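Local coordinates for protein quercetin 2,3-dioxygenase (Escherichia coli, PDB 1TQ5) that cleaves the flavonol quercetin with molecular oxygen in vitro, as a metal-dependent bicupin of the pirin family whose physiological role is unknown, at residues 90-95 with 143-148; 181-186 with 211-216. All coordinates share one frame; numbering follows the deposited sequence.

Contact 1 (90-95 with 143-148); sequences FQIMSA and LVLSPD
The face-to-face seam between the two cupin domains of this pirin is bridged here by two apolar pairs, F90 with V144 and I92 with L145. V144 lays one methyl squarely on the F90 ring: CG1 sits 3.8 Å from the ring centroid, only 4° off the ring normal, a CH-pi contact over the face. The other methyl, CG2, reaches the far part of the same ring, 3.9 Å from F90 CE2, so that both branches of the valine are used. In V144, CG1 points anti to the backbone N (chi1 179°), which drives it over the middle of the aromatic face. Strand 141-146 carries a classic beta bulge here, with V144 and L145 set together opposite L162. The bulge probably helps two successive residues to serve the same seam, V144 directly and L145 by the end of its side chain. I92 and L145 meet tip to tip, with I92 CD1 3.7 Å from L145 CD2; I92 gets there with CG1 anti to its own backbone N and an extended chain beyond. F90 also stacks with Y67, and R164 touches both F90 and V144. Cutting F90 back to an alanine would take away the face under V144 CG1 and is likely to open a gap at the seam and leave Y67 without its stacking partner. Neighbours alternate along strand 90-94: Q91 touches E103, a probable metal ligand, and M93 (selenomethionine) touches the metal-binding H101, while F90 and I92 turn to the second domain.

Contact 2 (181-186 with 211-216); sequences RRVWIQ and QAISIH
In I213, CG2 stands anti to the backbone N and CG1 anti to the carbonyl carbon (chi1 -62°), which presents the CG2 methyl to I185. I185 has its CG1 branch likewise anti to the carbonyl carbon, chi1 -66°, and extended beyond it, so that CD1 reaches toward the other strand. I185 CD1 and I213 CG2 lie 3.7 Å apart, the two side chains passing alongside each other with their ends pointing opposite ways. V183 joins more loosely, its CG2 4.5 Å from I213 CG1, and I213 thus meets both residues of strand 182-187. I194 touches I185 and I213, I177 touches V183 and I213, and L225 packs on V183 and I185, which widens the apolar patch. The alternate residues, W184 and Q186, are joined to each other: W184 NE1 donates to Q186 OE1 at 3.1 Å with an N-H...O angle of 164°, nearly in the indole plane and in the carbonyl plane of the amide. Q186 NE2 bonds to Y115 OH, tying this side of the strand to the N-terminal domain. Aliphatic side chains closing between two facing sheets, as these do, form the hydrophobic interior of a cupin beta-barrel, here that of the C-terminal domain.

How the contacts relate
The chain starts with strand 2-5, which joins the edge of the mixed sheet of the second domain, and then builds most of the first domain before strand 90-94 opens contact 1. Forty-seven residues separate 90-95 from 143-148, where strand 141-146 closes it, tying one domain to the other. Contact 2 opens only afterwards, at strand 182-187, and closes at 213-217 after three strands in the second domain. The two loops therefore run in series, neither nested nor crossed. Strands 141-146 and 182-187 belong to one mixed sheet, with 161-167 and 221-228 between them: contact 1 joins this sheet to the first domain, contact 2 to the four-stranded sheet of the second. Their centres lie about 20 Å apart.

Contact 1 (90-95 with 143-148)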
loop_
_atom_site.group_PDB
_atom_site.type_symbol
_atom_site.label_atom_id
_atom_site.label_comp_id
_atom_site.label_asym_id
_atom_site.label_seq_id
_atom_site.Cartn_x
_atom_site.Cartn_y
_atom_site.Cartn_z
ATOM N N PHE A 90 -0.210 2.973 10.186
ATOM C CA PHE A 90 -1.076 3.100 9.024
ATOM C C PHE A 90 -2.172 4.113 9.311
ATOM O O PHE A 90 -2.389 4.514 10.451
ATOM C CB PHE A 90 -1.766 1.763 8.724
ATOM C CG PHE A 90 -0.843 0.674 8.249
ATOM C CD1 PHE A 90 -0.580 0.506 6.894
ATOM C CD2 PHE A 90 -0.268 -0.209 9.154
ATOM C CE1 PHE A 90 0.241 -0.534 6.447
ATOM C CE2 PHE A 90 0.553 -1.247 8.720
ATOM C CZ PHE A 90 0.807 -1.412 7.362
ATOM N N GLN A 91 -2.870 4.512 8.257
ATOM C CA GLN A 91 -3.994 5.419 8.367
ATOM C C GLN A 91 -4.802 5.128 7.114
ATOM O O GLN A 91 -4.241 4.753 6.087
ATOM C CB GLN A 91 -3.544 6.888 8.395
ATOM C CG GLN A 91 -3.257 7.526 7.033
ATOM C CD GLN A 91 -2.829 8.982 7.146
ATOM O OE1 GLN A 91 -3.077 9.635 8.156
ATOM N NE2 GLN A 91 -2.194 9.497 6.100
ATOM N N ILE A 92 -6.118 5.245 7.204
ATOM C CA ILE A 92 -6.937 5.010 6.031
ATOM C C ILE A 92 -8.030 6.060 5.970
ATOM O O ILE A 92 -8.522 6.522 7.002
ATOM C CB ILE A 92 -7.554 3.593 6.030
ATOM C CG1 ILE A 92 -8.224 3.326 4.677
ATOM C CG2 ILE A 92 -8.558 3.451 7.159
ATOM C CD1 ILE A 92 -8.683 1.892 4.484
HETATM N N MSE A 93 -8.392 6.445 4.755
HETATM C CA MSE A 93 -9.419 7.450 4.541
HETATM C C MSE A 93 -10.293 7.063 3.350
HETATM O O MSE A 93 -9.788 6.633 2.312
HETATM C CB MSE A 93 -8.745 8.796 4.279
HETATM C CG MSE A 93 -9.669 9.991 4.163
HETATM SE SE MSE A 93 -8.707 11.498 3.850
HETATM C CE MSE A 93 -8.598 11.449 2.051
ATOM N N SER A 94 -11.602 7.198 3.514
ATOM C CA SER A 94 -12.546 6.904 2.446
ATOM C C SER A 94 -13.033 8.246 1.920
ATOM O O SER A 94 -13.668 9.004 2.650
ATOM C CB SER A 94 -13.739 6.104 2.980
ATOM O OG SER A 94 -13.350 4.812 3.410
ATOM N N ALA A 95 -12.724 8.551 0.662
ATOM C CA ALA A 95 -13.151 9.819 0.077
ATOM C C ALA A 95 -14.677 9.876 0.009
ATOM O O ALA A 95 -15.275 10.947 0.112
ATOM C CB ALA A 95 -12.554 9.989 -1.318
ATOM N N LEU A 143 -3.013 -8.854 9.993
ATOM C CA LEU A 143 -4.090 -8.333 9.156
ATOM C C LEU A 143 -4.238 -6.824 9.354
ATOM O O LEU A 143 -4.501 -6.358 10.463
ATOM C CB LEU A 143 -5.397 -9.040 9.512
ATOM C CG LEU A 143 -6.631 -8.749 8.662
ATOM C CD1 LEU A 143 -6.377 -9.158 7.213
ATOM C CD2 LEU A 143 -7.816 -9.513 9.233
ATOM N N VAL A 144 -4.075 -6.063 8.274
ATOM C CA VAL A 144 -4.165 -4.606 8.339
ATOM C C VAL A 144 -5.510 -4.063 7.867
ATOM O O VAL A 144 -6.083 -3.173 8.501
ATOM C CB VAL A 144 -3.039 -3.955 7.508
ATOM C CG1 VAL A 144 -3.158 -2.439 7.554
ATOM C CG2 VAL A 144 -1.682 -4.392 8.052
ATOM N N LEU A 145 -6.000 -4.585 6.747
ATOM C CA LEU A 145 -7.287 -4.164 6.203
ATOM C C LEU A 145 -8.158 -5.391 5.969
ATOM O O LEU A 145 -7.655 -6.463 5.646
ATOM C CB LEU A 145 -7.109 -3.423 4.875
ATOM C CG LEU A 145 -6.289 -2.132 4.841
ATOM C CD1 LEU A 145 -6.261 -1.597 3.413
ATOM C CD2 LEU A 145 -6.893 -1.102 5.788
ATOM N N SER A 146 -9.463 -5.220 6.145
ATOM C CA SER A 146 -10.434 -6.290 5.947
ATOM C C SER A 146 -11.792 -5.673 5.648
ATOM O O SER A 146 -12.072 -4.540 6.051
ATOM C CB SER A 146 -10.549 -7.161 7.197
ATOM O OG SER A 146 -9.395 -7.967 7.354
ATOM N N PRO A 147 -12.654 -6.409 4.935
ATOM C CA PRO A 147 -13.989 -5.905 4.596
ATOM C C PRO A 147 -14.857 -5.730 5.847
ATOM O O PRO A 147 -15.710 -4.848 5.904
ATOM C CB PRO A 147 -14.545 -6.989 3.669
ATOM C CG PRO A 147 -13.313 -7.640 3.098
ATOM C CD PRO A 147 -12.408 -7.712 4.294
ATOM N N ASP A 148 -14.630 -6.577 6.845
ATOM C CA ASP A 148 -15.405 -6.531 8.083
ATOM C C ASP A 148 -14.605 -6.053 9.292
ATOM O O ASP A 148 -15.118 -6.036 10.411
ATOM C CB ASP A 148 -15.983 -7.914 8.382
ATOM C CG ASP A 148 -14.945 -9.011 8.272
ATOM O OD1 ASP A 148 -13.820 -8.824 8.783
ATOM O OD2 ASP A 148 -15.255 -10.066 7.678
#

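Contact 2 (181-186 with 211-216)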
loop_
_atom_site.group_PDB
_atom_site.type_symbol
_atom_site.label_atom_id
_atom_site.label_comp_id
_atom_site.label_asym_id
_atom_site.label_seq_id
_atom_site.Cartn_x
_atom_site.Cartn_y
_atom_site.Cartn_z
ATOM N N ARG A 181 -9.314 -15.124 -7.607
ATOM C CA ARG A 181 -8.781 -14.005 -6.845
ATOM C C ARG A 181 -7.332 -13.736 -7.219
ATOM O O ARG A 181 -6.602 -14.640 -7.623
ATOM C CB ARG A 181 -8.919 -14.267 -5.339
ATOM C CG ARG A 181 -10.378 -14.346 -4.881
ATOM C CD ARG A 181 -10.515 -14.434 -3.368
ATOM N NE ARG A 181 -10.050 -13.230 -2.682
ATOM C CZ ARG A 181 -10.639 -12.038 -2.759
ATOM N NH1 ARG A 181 -11.730 -11.874 -3.496
ATOM N NH2 ARG A 181 -10.136 -11.010 -2.090
ATOM N N ARG A 182 -6.923 -12.480 -7.085
ATOM C CA ARG A 182 -5.572 -12.088 -7.432
ATOM C C ARG A 182 -4.798 -11.594 -6.220
ATOM O O ARG A 182 -5.385 -11.176 -5.224
ATOM C CB ARG A 182 -5.620 -11.004 -8.504
ATOM C CG ARG A 182 -6.400 -11.421 -9.738
ATOM C CD ARG A 182 -6.030 -10.561 -10.918
ATOM N NE ARG A 182 -6.644 -11.029 -12.152
ATOM C CZ ARG A 182 -6.356 -10.535 -13.349
ATOM N NH1 ARG A 182 -5.461 -9.562 -13.463
ATOM N NH2 ARG A 182 -6.958 -11.010 -14.431
ATOM N N VAL A 183 -3.474 -11.642 -6.319
ATOM C CA VAL A 183 -2.621 -11.215 -5.223
ATOM C C VAL A 183 -1.464 -10.332 -5.658
ATOM O O VAL A 183 -0.798 -10.600 -6.659
ATOM C CB VAL A 183 -2.021 -12.433 -4.482
ATOM C CG1 VAL A 183 -0.988 -11.974 -3.464
ATOM C CG2 VAL A 183 -3.120 -13.217 -3.796
ATOM N N TRP A 184 -1.239 -9.266 -4.900
ATOM C CA TRP A 184 -0.122 -8.390 -5.174
ATOM C C TRP A 184 0.744 -8.387 -3.937
ATOM O O TRP A 184 0.257 -8.208 -2.815
ATOM C CB TRP A 184 -0.555 -6.958 -5.470
ATOM C CG TRP A 184 0.616 -6.071 -5.792
ATOM C CD1 TRP A 184 1.451 -5.447 -4.900
ATOM C CD2 TRP A 184 1.099 -5.725 -7.094
ATOM N NE1 TRP A 184 2.416 -4.734 -5.568
ATOM C CE2 TRP A 184 2.225 -4.886 -6.915
ATOM C CE3 TRP A 184 0.691 -6.038 -8.396
ATOM C CZ2 TRP A 184 2.946 -4.354 -7.993
ATOM C CZ3 TRP A 184 1.411 -5.507 -9.469
ATOM C CH2 TRP A 184 2.522 -4.674 -9.257
ATOM N N ILE A 185 2.027 -8.626 -4.138
ATOM C CA ILE A 185 2.946 -8.606 -3.028
ATOM C C ILE A 185 3.951 -7.499 -3.282
ATOM O O ILE A 185 4.620 -7.472 -4.323
ATOM C CB ILE A 185 3.684 -9.941 -2.876
ATOM C CG1 ILE A 185 2.682 -11.031 -2.483
ATOM C CG2 ILE A 185 4.797 -9.795 -1.837
ATOM C CD1 ILE A 185 3.282 -12.402 -2.340
ATOM N N GLN A 186 4.040 -6.582 -2.326
ATOM C CA GLN A 186 4.964 -5.463 -2.401
ATOM C C GLN A 186 6.010 -5.694 -1.314
ATOM O O GLN A 186 5.669 -5.793 -0.130
ATOM C CB GLN A 186 4.227 -4.154 -2.121
ATOM C CG GLN A 186 5.073 -2.891 -2.321
ATOM C CD GLN A 186 5.566 -2.739 -3.749
ATOM O OE1 GLN A 186 4.955 -3.253 -4.693
ATOM N NE2 GLN A 186 6.676 -2.024 -3.917
ATOM N N GLN A 211 -3.450 -21.106 -6.507
ATOM C CA GLN A 211 -4.235 -21.416 -5.317
ATOM C C GLN A 211 -3.443 -21.271 -4.022
ATOM O O GLN A 211 -4.010 -21.336 -2.935
ATOM C CB GLN A 211 -4.807 -22.836 -5.425
ATOM C CG GLN A 211 -3.758 -23.924 -5.646
ATOM C CD GLN A 211 -4.380 -25.281 -5.928
ATOM O OE1 GLN A 211 -5.155 -25.801 -5.121
ATOM N NE2 GLN A 211 -4.044 -25.862 -7.079
ATOM N N ALA A 212 -2.134 -21.068 -4.139
ATOM C CA ALA A 212 -1.285 -20.918 -2.962
ATOM C C ALA A 212 -0.072 -20.033 -3.219
ATOM O O ALA A 212 0.556 -20.101 -4.275
ATOM C CB ALA A 212 -0.828 -22.288 -2.474
ATOM N N ILE A 213 0.251 -19.193 -2.245
ATOM C CA ILE A 213 1.401 -18.307 -2.349
ATOM C C ILE A 213 2.449 -18.829 -1.376
ATOM O O ILE A 213 2.207 -18.882 -0.168
ATOM C CB ILE A 213 1.033 -16.855 -1.960
ATOM C CG1 ILE A 213 -0.024 -16.304 -2.923
ATOM C CG2 ILE A 213 2.274 -15.983 -1.957
ATOM C CD1 ILE A 213 0.424 -16.209 -4.361
ATOM N N SER A 214 3.596 -19.239 -1.906
ATOM C CA SER A 214 4.691 -19.756 -1.087
ATOM C C SER A 214 5.741 -18.671 -0.988
ATOM O O SER A 214 6.215 -18.156 -1.999
ATOM C CB SER A 214 5.314 -21.004 -1.715
ATOM O OG SER A 214 4.376 -22.063 -1.786
ATOM N N ILE A 215 6.107 -18.329 0.236
ATOM C CA ILE A 215 7.081 -17.287 0.452
ATOM C C ILE A 215 8.255 -17.782 1.290
ATOM O O ILE A 215 8.070 -18.425 2.323
ATOM C CB ILE A 215 6.406 -16.083 1.142
ATOM C CG1 ILE A 215 7.362 -14.896 1.212
ATOM C CG2 ILE A 215 5.945 -16.480 2.535
ATOM C CD1 ILE A 215 6.697 -13.635 1.769
ATOM N N HIS A 216 9.462 -17.501 0.816
ATOM C CA HIS A 216 10.681 -17.872 1.522
ATOM C C HIS A 216 11.524 -16.609 1.668
ATOM O O HIS A 216 11.757 -15.896 0.692
ATOM C CB HIS A 216 11.456 -18.940 0.740
ATOM C CG HIS A 216 12.769 -19.302 1.358
ATOM N ND1 HIS A 216 13.902 -18.530 1.204
ATOM C CD2 HIS A 216 13.119 -20.327 2.173
ATOM C CE1 HIS A 216 14.892 -19.063 1.897
ATOM N NE2 HIS A 216 14.442 -20.154 2.494
#